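Local coordinates for hypothetical protein TTHA0636 (Thermus thermophilus HB8, PDB 1WWP), which is of unknown function but probably serves as a substrate-binding partner of a nucleotidyltransferase, at residues A43-K48 against R64-L69; V88-E93 against R97-R102; E49-A54 against I60-E65. One frame throughout, in Å; residues are numbered along the deposited sequence.

Overall arrangement
Helix 20-49 leads from the N-terminal part of the chain into the first two contacts. Contact 3 closes the shorter, inner loop: the connection 49-54 folds back on helix 56-66, which follows it. Contact 1 wraps round the same turn from outside, setting the end of helix 20-49 against the end of helix 56-66, so the two are nested, share Arg64 and Glu65, and have centres about 5 Å apart. Contact 2 follows in series after helix 71-86, where the connection 88-93 meets the first turns of helix 93-116. Its centre lies about 30 Å from that of contact 1, on the opposite side of the all-helical chain's centre.

Contact 1 (A43-K48 against R64-L69); sequences AYLREK and REVGLL
Leu68 lays its CD2 methyl against the ring of Tyr44, and this is the tight part of the contact. CD2 sits 3.4 Å from Tyr44 CD2 and equally near Tyr44 CE2, while the other methyl, Leu68 CD1, comes within 3.7 Å of Tyr44 CE2. Both methyls thus gather at the CD2-CE2 part of the ring, approaching it obliquely. Tyr44 reaches them because its CG stands anti to the backbone N (chi1 179°), which swings the ring out toward the 64-69 segment; Lys48 CG, one helical turn on, lies over one ring face, near its rim. Beside this pair the packing slackens. Leu45 CD2 is 4.2 Å from Val66 CG1, the two side chains sliding past each other in opposite directions, and it only grazes Leu68 CD2 at 4.5 Å. Val66 is partly exposed to solvent, whereas Leu45 is buried. No hydrogen bond crosses between the segments. With an alanine at Leu68, the Tyr44 ring would probably lose its methyl neighbours, a gap opening beside it, and Leu45 one of its apolar contacts. Gly67, with positive phi, ends helix 56-66 in a Schellman motif, and the chain turns there to bring Leu68 back to the helix pair. The contact therefore joins the C-terminal ends of two helices in an all-helical fold: Leu45 also packs on Val59 and Leu62 of helix 56-66, Leu68 touches Leu41 of helix 20-49, and Leu117, just beyond helix 93-116, meets both Tyr44 and Leu68.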
loop_
_atom_site.group_PDB
_atom_site.type_symbol
_atom_site.label_atom_id
_atom_site.label_comp_id
_atom_site.label_asym_id
_atom_site.label_seq_id
_atom_site.Cartn_x
_atom_site.Cartn_y
_atom_site.Cartn_z
ATOM N N ALA A 43 5.944 19.388 -6.476
ATOM C CA ALA A 43 6.117 20.710 -5.861
ATOM C C ALA A 43 7.304 21.437 -6.457
ATOM O O ALA A 43 7.263 22.648 -6.683
ATOM C CB ALA A 43 6.317 20.568 -4.352
ATOM N N TYR A 44 8.376 20.695 -6.712
ATOM C CA TYR A 44 9.568 21.293 -7.283
ATOM C C TYR A 44 9.274 21.816 -8.701
ATOM O O TYR A 44 9.662 22.923 -9.064
ATOM C CB TYR A 44 10.684 20.261 -7.361
ATOM C CG TYR A 44 11.958 20.793 -7.979
ATOM C CD1 TYR A 44 12.897 21.471 -7.209
ATOM C CD2 TYR A 44 12.217 20.628 -9.338
ATOM C CE1 TYR A 44 14.062 21.964 -7.770
ATOM C CE2 TYR A 44 13.381 21.120 -9.911
ATOM C CZ TYR A 44 14.300 21.788 -9.119
ATOM O OH TYR A 44 15.465 22.275 -9.673
ATOM N N LEU A 45 8.632 20.986 -9.511
ATOM C CA LEU A 45 8.317 21.377 -10.882
ATOM C C LEU A 45 7.401 22.605 -10.853
ATOM O O LEU A 45 7.537 23.513 -11.665
ATOM C CB LEU A 45 7.641 20.209 -11.608
ATOM C CG LEU A 45 8.604 19.089 -12.028
ATOM C CD1 LEU A 45 7.823 17.841 -12.354
ATOM C CD2 LEU A 45 9.462 19.555 -13.219
ATOM N N ARG A 46 6.494 22.634 -9.887
ATOM C CA ARG A 46 5.572 23.750 -9.753
ATOM C C ARG A 46 6.288 25.046 -9.398
ATOM O O ARG A 46 6.181 26.040 -10.113
ATOM C CB ARG A 46 4.529 23.441 -8.679
ATOM C CG ARG A 46 3.419 24.487 -8.559
ATOM C CD ARG A 46 2.340 24.031 -7.593
ATOM N NE ARG A 46 1.323 25.056 -7.390
ATOM C CZ ARG A 46 0.268 24.916 -6.590
ATOM N NH1 ARG A 46 0.085 23.787 -5.917
ATOM N NH2 ARG A 46 -0.601 25.912 -6.454
ATOM N N GLU A 47 7.040 25.017 -8.304
ATOM C CA GLU A 47 7.751 26.185 -7.803
ATOM C C GLU A 47 8.974 26.654 -8.578
ATOM O O GLU A 47 9.180 27.860 -8.761
ATOM C CB GLU A 47 8.153 25.946 -6.341
ATOM C CG GLU A 47 6.969 25.705 -5.392
ATOM C CD GLU A 47 7.402 25.329 -3.978
ATOM O OE1 GLU A 47 7.846 24.178 -3.758
ATOM O OE2 GLU A 47 7.303 26.196 -3.080
ATOM N N LYS A 48 9.792 25.717 -9.032
ATOM C CA LYS A 48 11.011 26.080 -9.753
ATOM C C LYS A 48 10.890 26.140 -11.276
ATOM O O LYS A 48 11.673 26.830 -11.922
ATOM C CB LYS A 48 12.129 25.095 -9.412
ATOM C CG LYS A 48 12.242 24.716 -7.947
ATOM C CD LYS A 48 12.859 25.806 -7.092
ATOM C CE LYS A 48 13.181 25.261 -5.705
ATOM N NZ LYS A 48 13.598 26.336 -4.764
ATOM N N ARG A 64 11.262 14.637 -16.773
ATOM C CA ARG A 64 12.118 14.227 -17.883
ATOM C C ARG A 64 12.367 15.357 -18.865
ATOM O O ARG A 64 13.506 15.628 -19.232
ATOM C CB ARG A 64 11.497 13.062 -18.655
ATOM C CG ARG A 64 12.301 12.690 -19.913
ATOM C CD ARG A 64 11.616 11.600 -20.727
ATOM N NE ARG A 64 10.364 12.076 -21.306
ATOM C CZ ARG A 64 9.222 11.401 -21.259
ATOM N NH1 ARG A 64 9.179 10.215 -20.661
ATOM N NH2 ARG A 64 8.121 11.917 -21.792
ATOM N N GLU A 65 11.303 16.024 -19.300
ATOM C CA GLU A 65 11.505 17.093 -20.259
ATOM C C GLU A 65 12.350 18.243 -19.719
ATOM O O GLU A 65 13.092 18.885 -20.465
ATOM C CB GLU A 65 10.158 17.613 -20.795
ATOM C CG GLU A 65 9.150 18.032 -19.745
ATOM C CD GLU A 65 7.780 18.349 -20.347
ATOM O OE1 GLU A 65 7.150 17.432 -20.922
ATOM O OE2 GLU A 65 7.332 19.514 -20.252
ATOM N N VAL A 66 12.247 18.508 -18.421
ATOM C CA VAL A 66 13.001 19.599 -17.835
ATOM C C VAL A 66 14.447 19.195 -17.568
ATOM O O VAL A 66 15.310 20.026 -17.294
ATOM C CB VAL A 66 12.270 20.109 -16.566
ATOM C CG1 VAL A 66 13.077 19.873 -15.308
ATOM C CG2 VAL A 66 11.977 21.580 -16.744
ATOM N N GLY A 67 14.701 17.900 -17.670
ATOM C CA GLY A 67 16.046 17.405 -17.478
ATOM C C GLY A 67 16.342 16.807 -16.117
ATOM O O GLY A 67 17.425 16.256 -15.912
ATOM N N LEU A 68 15.392 16.908 -15.189
ATOM C CA LEU A 68 15.569 16.371 -13.843
ATOM C C LEU A 68 15.779 14.869 -13.887
ATOM O O LEU A 68 16.342 14.283 -12.970
ATOM C CB LEU A 68 14.348 16.685 -12.985
ATOM C CG LEU A 68 14.496 17.774 -11.926
ATOM C CD1 LEU A 68 14.996 19.066 -12.546
ATOM C CD2 LEU A 68 13.146 17.978 -11.263
ATOM N N LEU A 69 15.310 14.250 -14.959
ATOM C CA LEU A 69 15.455 12.817 -15.141
ATOM C C LEU A 69 15.967 12.541 -16.535
ATOM O O LEU A 69 15.396 13.017 -17.512
ATOM C CB LEU A 69 14.114 12.105 -15.002
ATOM C CG LEU A 69 13.328 12.049 -13.700
ATOM C CD1 LEU A 69 12.009 11.379 -13.999
ATOM C CD2 LEU A 69 14.101 11.276 -12.615
#

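Contact 2 (V88-E93 against R97-R102); sequences VHTYNE and RAIFRR
Glu93 O accepts a hydrogen bond from Arg97 N, the one such bond between these segments. It is short, 2.8 Å from Arg97 N to Glu93 O, and fairly straight, with an N-H...O angle of 162°. The aliphatic stem of Arg97 folds over the same carbonyl, its CG 3.1 Å from Glu93 O. Beyond the backbone the two charged ends run side by side in the same direction. The opposite charges probably attract, but with Glu93 OE2 4.1 Å from Arg97 NE they do not close into a salt bridge, and the carboxylate and guanidinium planes are turned 61° apart. Both side chains set out alike, with CG anti to the carbonyl carbon, and this common start carries them along together on the exposed surface. Arg23 of helix 20-49 lies near both, as a long, weak ion partner of Glu93 and a like charge close to Arg97.

The backbone bond is the i to i+4 link of the first turn of helix 93-116. Asn92 holds the N-cap position, although its side chain makes no capping bond. What packs the 88-93 connection, arriving from helix 71-86, on the new helix is the touch of Thr90 on Ile99.

These two residues are both buried. Thr90 CG2 meets Ile99 CG1 at 4.2 Å, a loose apolar touch in which the two side chains cross at about a right angle. The hydroxyl of Thr90 serves elsewhere, hydrogen-bonded to Thr87 O, with a weak bond to Gln28 of the second subunit. Tyr32 of that subunit also packs on Thr90, while Ile27 of the same chain touches it from helix 20-49.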
loop_
_atom_site.group_PDB
_atom_site.type_symbol
_atom_site.label_atom_id
_atom_site.label_comp_id
_atom_site.label_asym_id
_atom_site.label_seq_id
_atom_site.Cartn_x
_atom_site.Cartn_y
_atom_site.Cartn_z
ATOM N N VAL A 88 -0.428 -3.875 -3.768
ATOM C CA VAL A 88 -1.596 -4.386 -3.082
ATOM C C VAL A 88 -1.929 -5.840 -3.447
ATOM O O VAL A 88 -2.817 -6.446 -2.855
ATOM C CB VAL A 88 -2.839 -3.476 -3.324
ATOM C CG1 VAL A 88 -3.284 -3.534 -4.793
ATOM C CG2 VAL A 88 -3.958 -3.899 -2.395
ATOM N N HIS A 89 -1.205 -6.403 -4.407
ATOM C CA HIS A 89 -1.425 -7.797 -4.799
ATOM C C HIS A 89 -0.181 -8.623 -4.463
ATOM O O HIS A 89 0.021 -9.711 -5.006
ATOM C CB HIS A 89 -1.725 -7.897 -6.307
ATOM C CG HIS A 89 -2.942 -7.129 -6.731
ATOM N ND1 HIS A 89 -2.871 -5.892 -7.334
ATOM C CD2 HIS A 89 -4.263 -7.406 -6.599
ATOM C CE1 HIS A 89 -4.092 -5.437 -7.557
ATOM N NE2 HIS A 89 -4.955 -6.338 -7.119
ATOM N N THR A 90 0.649 -8.112 -3.558
ATOM C CA THR A 90 1.869 -8.820 -3.197
ATOM C C THR A 90 1.647 -9.908 -2.170
ATOM O O THR A 90 2.537 -10.236 -1.376
ATOM C CB THR A 90 2.969 -7.865 -2.694
ATOM O OG1 THR A 90 2.529 -7.185 -1.512
ATOM C CG2 THR A 90 3.310 -6.861 -3.775
ATOM N N TYR A 91 0.444 -10.460 -2.166
ATOM C CA TYR A 91 0.184 -11.564 -1.269
ATOM C C TYR A 91 0.870 -12.763 -1.937
ATOM O O TYR A 91 1.184 -13.760 -1.291
ATOM C CB TYR A 91 -1.314 -11.836 -1.129
ATOM C CG TYR A 91 -1.564 -13.208 -0.573
ATOM C CD1 TYR A 91 -0.888 -13.642 0.569
ATOM C CD2 TYR A 91 -2.397 -14.111 -1.229
ATOM C CE1 TYR A 91 -1.021 -14.940 1.035
ATOM C CE2 TYR A 91 -2.544 -15.418 -0.766
ATOM C CZ TYR A 91 -1.847 -15.824 0.364
ATOM O OH TYR A 91 -1.953 -17.115 0.820
ATOM N N ASN A 92 1.112 -12.644 -3.239
ATOM C CA ASN A 92 1.760 -13.708 -4.000
ATOM C C ASN A 92 3.272 -13.573 -3.901
ATOM O O ASN A 92 3.841 -12.568 -4.333
ATOM C CB ASN A 92 1.339 -13.641 -5.467
ATOM C CG ASN A 92 0.139 -12.746 -5.684
ATOM O OD1 ASN A 92 -0.783 -12.708 -4.861
ATOM N ND2 ASN A 92 0.135 -12.024 -6.800
ATOM N N GLU A 93 3.918 -14.585 -3.325
ATOM C CA GLU A 93 5.368 -14.571 -3.174
ATOM C C GLU A 93 6.064 -14.179 -4.467
ATOM O O GLU A 93 7.035 -13.424 -4.447
ATOM C CB GLU A 93 5.882 -15.931 -2.712
ATOM C CG GLU A 93 5.680 -16.195 -1.238
ATOM C CD GLU A 93 6.654 -17.227 -0.714
ATOM O OE1 GLU A 93 6.581 -18.393 -1.159
ATOM O OE2 GLU A 93 7.497 -16.868 0.138
ATOM N N ARG A 97 8.377 -11.021 -4.350
ATOM C CA ARG A 97 9.808 -11.224 -4.562
ATOM C C ARG A 97 10.271 -10.423 -5.775
ATOM O O ARG A 97 11.364 -9.857 -5.769
ATOM C CB ARG A 97 10.114 -12.713 -4.770
ATOM C CG ARG A 97 10.033 -13.553 -3.493
ATOM C CD ARG A 97 10.182 -15.040 -3.797
ATOM N NE ARG A 97 10.354 -15.843 -2.589
ATOM C CZ ARG A 97 11.441 -15.815 -1.822
ATOM N NH1 ARG A 97 12.456 -15.022 -2.136
ATOM N NH2 ARG A 97 11.515 -16.585 -0.743
ATOM N N ALA A 98 9.433 -10.379 -6.810
ATOM C CA ALA A 98 9.738 -9.630 -8.033
ATOM C C ALA A 98 9.796 -8.116 -7.765
ATOM O O ALA A 98 10.646 -7.416 -8.316
ATOM C CB ALA A 98 8.696 -9.935 -9.107
ATOM N N ILE A 99 8.892 -7.604 -6.929
ATOM C CA ILE A 99 8.920 -6.172 -6.602
ATOM C C ILE A 99 10.188 -5.904 -5.791
ATOM O O ILE A 99 10.927 -4.952 -6.055
ATOM C CB ILE A 99 7.712 -5.730 -5.726
ATOM C CG1 ILE A 99 6.391 -5.952 -6.462
ATOM C CG2 ILE A 99 7.843 -4.248 -5.380
ATOM C CD1 ILE A 99 6.234 -5.093 -7.683
ATOM N N PHE A 100 10.443 -6.756 -4.802
ATOM C CA PHE A 100 11.613 -6.587 -3.948
ATOM C C PHE A 100 12.916 -6.526 -4.738
ATOM O O PHE A 100 13.841 -5.814 -4.353
ATOM C CB PHE A 100 11.710 -7.717 -2.919
ATOM C CG PHE A 100 12.835 -7.534 -1.941
ATOM C CD1 PHE A 100 12.732 -6.599 -0.911
ATOM C CD2 PHE A 100 14.024 -8.237 -2.092
ATOM C CE1 PHE A 100 13.797 -6.364 -0.053
ATOM C CE2 PHE A 100 15.100 -8.008 -1.234
ATOM C CZ PHE A 100 14.988 -7.068 -0.214
ATOM N N ARG A 101 12.990 -7.272 -5.837
ATOM C CA ARG A 101 14.196 -7.288 -6.663
ATOM C C ARG A 101 14.454 -5.940 -7.327
ATOM O O ARG A 101 15.590 -5.622 -7.688
ATOM C CB ARG A 101 14.100 -8.362 -7.749
ATOM C CG ARG A 101 14.036 -9.795 -7.237
ATOM C CD ARG A 101 14.096 -10.794 -8.393
ATOM N NE ARG A 101 13.031 -10.566 -9.370
ATOM C CZ ARG A 101 12.883 -11.257 -10.495
ATOM N NH1 ARG A 101 13.734 -12.229 -10.798
ATOM N NH2 ARG A 101 11.879 -10.977 -11.316
ATOM N N ARG A 102 13.407 -5.142 -7.484
ATOM C CA ARG A 102 13.570 -3.847 -8.115
ATOM C C ARG A 102 13.832 -2.725 -7.125
ATOM O O ARG A 102 14.352 -1.677 -7.500
ATOM C CB ARG A 102 12.329 -3.523 -8.937
ATOM C CG ARG A 102 12.025 -4.558 -10.014
ATOM C CD ARG A 102 10.530 -4.701 -10.243
ATOM N NE ARG A 102 10.217 -5.920 -10.982
ATOM C CZ ARG A 102 8.985 -6.344 -11.254
ATOM N NH1 ARG A 102 7.935 -5.645 -10.844
ATOM N NH2 ARG A 102 8.805 -7.469 -11.941
#

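Contact 3 (E49-A54 against I60-E65); sequences EGLEGA and IRLARE
Leu62 carries most of this contact, reaching from helix 56-66 to the extended connection that precedes it; the motif is a helix-loop-helix turn in an all-helical fold, with the loop drawn back over the second helix. From Leu62 the CD1 methyl goes to the loop backbone, 3.5 Å from Glu52 O and 3.6 Å from Gly53 CA, while CD2 faces Leu51 CD1 at 4.3 Å. One branch thus rests on main chain and the other on a side chain. The Leu62 side chain takes a common leucine shape, with CG anti to the carbonyl carbon (chi1 -64°) and the second torsion near anti (chi2 167°), and Leu51 adopts much the same form, so two similar side chains approach from the two segments.

Gly53 is fitted closely to this methyl. A beta carbon there would point toward the helix and come tight against Leu62 CD1, so a side chain here would probably crowd that methyl. The Glu52 beta carbon points away from the helix; its carboxylate makes a long, weak ion pair with Arg46. Gly53 O is hydrogen-bonded to the side-chain amide of Gln42, which like Arg46 belongs to helix 20-49. Val66, at the end of helix 56-66, touches Leu51.

No hydrogen bond joins the two segments, and the contact lies at the protein surface. Glu65 flanks it there. Its CG sits between the backbone N and the carbonyl carbon (chi1 53°), and beyond CG the chain is extended; this brings the end of the side chain nearer to Leu51, the two crossing at a slant, with Glu65 OE2 4.1 Å from Leu51 CD1.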
loop_
_atom_site.group_PDB
_atom_site.type_symbol
_atom_site.label_atom_id
_atom_site.label_comp_id
_atom_site.label_asym_id
_atom_site.label_seq_id
_atom_site.Cartn_x
_atom_site.Cartn_y
_atom_site.Cartn_z
ATOM N N GLU A 49 9.948 25.405 -11.861
ATOM C CA GLU A 49 9.818 25.404 -13.330
ATOM C C GLU A 49 8.523 26.047 -13.848
ATOM O O GLU A 49 8.469 26.492 -14.993
ATOM C CB GLU A 49 9.892 23.966 -13.865
ATOM C CG GLU A 49 11.117 23.182 -13.431
ATOM C CD GLU A 49 12.422 23.924 -13.688
ATOM O OE1 GLU A 49 12.557 24.579 -14.754
ATOM O OE2 GLU A 49 13.324 23.837 -12.821
ATOM N N GLY A 50 7.491 26.062 -13.004
ATOM C CA GLY A 50 6.216 26.627 -13.388
ATOM C C GLY A 50 5.463 25.592 -14.200
ATOM O O GLY A 50 4.578 25.924 -14.991
ATOM N N LEU A 51 5.852 24.331 -14.027
ATOM C CA LEU A 51 5.204 23.237 -14.725
ATOM C C LEU A 51 4.306 22.488 -13.749
ATOM O O LEU A 51 4.723 22.131 -12.650
ATOM C CB LEU A 51 6.243 22.284 -15.325
ATOM C CG LEU A 51 7.150 22.834 -16.433
ATOM C CD1 LEU A 51 8.126 21.744 -16.868
ATOM C CD2 LEU A 51 6.307 23.295 -17.615
ATOM N N GLU A 52 3.071 22.238 -14.162
ATOM C CA GLU A 52 2.107 21.555 -13.317
ATOM C C GLU A 52 1.774 20.129 -13.769
ATOM O O GLU A 52 1.336 19.904 -14.903
ATOM C CB GLU A 52 0.820 22.368 -13.281
ATOM C CG GLU A 52 1.039 23.863 -13.196
ATOM C CD GLU A 52 1.081 24.357 -11.772
ATOM O OE1 GLU A 52 0.646 23.601 -10.875
ATOM O OE2 GLU A 52 1.532 25.505 -11.555
ATOM N N GLY A 53 1.972 19.170 -12.871
ATOM C CA GLY A 53 1.665 17.784 -13.173
ATOM C C GLY A 53 0.697 17.314 -12.111
ATOM O O GLY A 53 0.870 17.652 -10.939
ATOM N N ALA A 54 -0.320 16.544 -12.498
ATOM C CA ALA A 54 -1.308 16.068 -11.533
ATOM C C ALA A 54 -1.039 14.657 -11.002
ATOM O O ALA A 54 -1.220 14.384 -9.815
ATOM C CB ALA A 54 -2.697 16.123 -12.158
ATOM N N ILE A 60 6.485 12.650 -13.733
ATOM C CA ILE A 60 7.735 12.051 -14.187
ATOM C C ILE A 60 8.056 12.542 -15.629
ATOM O O ILE A 60 9.208 12.896 -15.942
ATOM C CB ILE A 60 7.647 10.486 -14.063
ATOM C CG1 ILE A 60 7.751 10.104 -12.586
ATOM C CG2 ILE A 60 8.712 9.829 -14.894
ATOM C CD1 ILE A 60 7.318 8.659 -12.277
ATOM N N ARG A 61 7.031 12.607 -16.482
ATOM C CA ARG A 61 7.216 13.064 -17.869
ATOM C C ARG A 61 7.723 14.503 -17.888
ATOM O O ARG A 61 8.576 14.867 -18.686
ATOM C CB ARG A 61 5.906 12.980 -18.661
ATOM C CG ARG A 61 5.257 11.617 -18.609
ATOM C CD ARG A 61 5.190 11.029 -19.997
ATOM N NE ARG A 61 4.524 9.738 -20.029
ATOM C CZ ARG A 61 3.264 9.528 -19.670
ATOM N NH1 ARG A 61 2.501 10.530 -19.243
ATOM N NH2 ARG A 61 2.777 8.300 -19.739
ATOM N N LEU A 62 7.196 15.349 -17.003
ATOM C CA LEU A 62 7.652 16.752 -16.930
ATOM C C LEU A 62 9.071 16.776 -16.343
ATOM O O LEU A 62 9.917 17.530 -16.798
ATOM C CB LEU A 62 6.697 17.594 -16.056
ATOM C CG LEU A 62 5.266 17.735 -16.614
ATOM C CD1 LEU A 62 4.342 18.303 -15.547
ATOM C CD2 LEU A 62 5.277 18.629 -17.874
ATOM N N ALA A 63 9.336 15.947 -15.336
ATOM C CA ALA A 63 10.677 15.907 -14.767
ATOM C C ALA A 63 11.665 15.547 -15.889
ATOM O O ALA A 63 12.763 16.090 -15.960
ATOM C CB ALA A 63 10.740 14.869 -13.643
ATOM N N ARG A 64 11.262 14.637 -16.773
ATOM C CA ARG A 64 12.118 14.227 -17.883
ATOM C C ARG A 64 12.367 15.357 -18.865
ATOM O O ARG A 64 13.506 15.628 -19.232
ATOM C CB ARG A 64 11.497 13.062 -18.655
ATOM C CG ARG A 64 12.301 12.690 -19.913
ATOM C CD ARG A 64 11.616 11.600 -20.727
ATOM N NE ARG A 64 10.364 12.076 -21.306
ATOM C CZ ARG A 64 9.222 11.401 -21.259
ATOM N NH1 ARG A 64 9.179 10.215 -20.661
ATOM N NH2 ARG A 64 8.121 11.917 -21.792
ATOM N N GLU A 65 11.303 16.024 -19.300
ATOM C CA GLU A 65 11.505 17.093 -20.259
ATOM C C GLU A 65 12.350 18.243 -19.719
ATOM O O GLU A 65 13.092 18.885 -20.465
ATOM C CB GLU A 65 10.158 17.613 -20.795
ATOM C CG GLU A 65 9.150 18.032 -19.745
ATOM C CD GLU A 65 7.780 18.349 -20.347
ATOM O OE1 GLU A 65 7.150 17.432 -20.922
ATOM O OE2 GLU A 65 7.332 19.514 -20.252
#